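Local coordinates for protein homocysteine S-methyltransferase (Escherichia coli, PDB 5DMM) that catalyses methyl transfer from S-methylmethionine, or less efficiently S-adenosylmethionine, to homocysteine, using a zinc ion and yielding methionine, at residues A[225-230]-A[237-242]. Residues are numbered along the deposited sequence; the frame is centred on the assembly and turned at random.
Sequences LGINCI and AALQHL. With ZN (zinc ion), chain B.
Where strand 225-228 ends, Cys229 SG binds the zinc ion at 2.5 Å, while the strand itself is pressed against helix 237-242 by apolar contacts alone. Cys295 binds the same metal, and the homocysteine touches Cys229; cysteine suits this place because its soft sulfur is a good zinc ligand. Just before it, Asn228 OD1 accepts hydrogen bonds from Thr169 N and Ser194 OG, so the buried amide oxygen has two donors.

Ile227 carries the outer face. Its CG1 lies between the backbone N and the carbonyl carbon (chi1 55°), and the extended chain beyond it (chi2 173°) delivers CD1 to the helix, 3.9 Å from Ala238 CB and 4.1 Å from Leu239 CG. The small methyl of Ala238 probably lets the helix come close here, whereas the longer Leu239 crosses the isoleucine at a slant and also reaches Val252 of the next strand. The other branch, Ile227 CG2, sits 4.3 Å from Leu242 CD1. Leu242 CD1 also lies 4.2 Å from Gly226 CA, where the absence of a side chain bares the backbone to it.

The axes of segments 225-228 and 237-242 run nearly antiparallel, at 170° and 8.9 Å apart, as expected in a beta-alpha-beta unit of a TIM barrel; strand 250-253 completes it. With no hydrogen bond between the segments, buried hydrocarbon holds the helix on the barrel wall, and the metal and homocysteine lie at the strand's C-terminal end.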
# COMPACT_ATOMS: atom_id res chain seq x y z
N LEU A 225 4.60 4.31 -9.24
CA LEU A 225 4.82 5.44 -8.32
C LEU A 225 3.49 6.14 -8.12
O LEU A 225 2.69 6.18 -9.04
CB LEU A 225 5.81 6.46 -8.90
CG LEU A 225 7.21 6.03 -9.32
CD1 LEU A 225 7.99 7.23 -9.74
CD2 LEU A 225 7.86 5.38 -8.13
N GLY A 226 3.26 6.74 -6.97
CA GLY A 226 2.04 7.52 -6.84
C GLY A 226 1.82 8.17 -5.51
O GLY A 226 2.76 8.49 -4.81
N ILE A 227 0.55 8.38 -5.18
CA ILE A 227 0.19 9.07 -3.95
C ILE A 227 -0.93 8.33 -3.21
O ILE A 227 -1.79 7.70 -3.82
CB ILE A 227 -0.26 10.52 -4.24
CG1 ILE A 227 -1.40 10.49 -5.27
CG2 ILE A 227 0.92 11.35 -4.75
CD1 ILE A 227 -2.06 11.85 -5.54
N ASN A 228 -0.90 8.37 -1.88
CA ASN A 228 -2.00 7.81 -1.11
C ASN A 228 -2.15 8.54 0.22
O ASN A 228 -1.25 9.28 0.62
CB ASN A 228 -1.80 6.30 -0.88
CG ASN A 228 -0.66 6.01 0.11
OD1 ASN A 228 0.52 6.17 -0.21
ND2 ASN A 228 -1.03 5.54 1.31
N CYS A 229 -3.28 8.33 0.87
CA CYS A 229 -3.56 8.95 2.16
C CYS A 229 -3.50 10.47 2.05
O CYS A 229 -2.97 11.15 2.91
CB CYS A 229 -2.58 8.44 3.22
SG CYS A 229 -3.21 8.60 4.92
N ILE A 230 -4.07 10.98 0.97
CA ILE A 230 -4.10 12.41 0.68
C ILE A 230 -5.56 12.81 0.45
O ILE A 230 -6.39 11.96 0.12
CB ILE A 230 -3.22 12.74 -0.55
CG1 ILE A 230 -3.19 14.25 -0.84
CG2 ILE A 230 -3.72 11.98 -1.77
CD1 ILE A 230 -2.37 14.59 -2.09
N ALA A 237 -3.91 17.42 -9.04
CA ALA A 237 -2.76 18.30 -9.27
C ALA A 237 -1.43 17.55 -9.09
O ALA A 237 -0.48 17.74 -9.86
CB ALA A 237 -2.82 19.49 -8.33
N ALA A 238 -1.38 16.71 -8.06
CA ALA A 238 -0.19 15.92 -7.77
C ALA A 238 0.08 14.92 -8.88
O ALA A 238 1.22 14.76 -9.31
CB ALA A 238 -0.36 15.20 -6.45
N LEU A 239 -0.97 14.24 -9.34
CA LEU A 239 -0.83 13.26 -10.41
C LEU A 239 -0.40 13.93 -11.70
O LEU A 239 0.44 13.40 -12.42
CB LEU A 239 -2.13 12.50 -10.65
CG LEU A 239 -2.53 11.44 -9.63
CD1 LEU A 239 -3.90 10.85 -9.96
CD2 LEU A 239 -1.46 10.35 -9.54
N GLN A 240 -0.99 15.08 -12.01
CA GLN A 240 -0.64 15.79 -13.24
C GLN A 240 0.84 16.16 -13.24
O GLN A 240 1.50 16.09 -14.27
CB GLN A 240 -1.52 17.03 -13.43
CG GLN A 240 -2.92 16.69 -13.89
CD GLN A 240 -3.88 17.87 -13.82
OE1 GLN A 240 -3.61 18.87 -13.14
NE2 GLN A 240 -5.01 17.75 -14.52
N HIS A 241 1.37 16.51 -12.07
CA HIS A 241 2.79 16.84 -11.97
C HIS A 241 3.66 15.59 -12.20
O HIS A 241 4.61 15.63 -12.98
CB HIS A 241 3.10 17.49 -10.62
CG HIS A 241 4.52 17.95 -10.47
ND1 HIS A 241 5.05 18.98 -11.21
CD2 HIS A 241 5.52 17.51 -9.66
CE1 HIS A 241 6.32 19.16 -10.87
NE2 HIS A 241 6.62 18.29 -9.93
N LEU A 242 3.32 14.49 -11.54
CA LEU A 242 4.02 13.22 -11.76
C LEU A 242 3.93 12.77 -13.22
O LEU A 242 4.89 12.24 -13.76
CB LEU A 242 3.46 12.13 -10.83
CG LEU A 242 3.74 12.32 -9.34
CD1 LEU A 242 2.98 11.28 -8.53
CD2 LEU A 242 5.25 12.21 -9.07
ZN ZN B . -4.33 6.41 4.26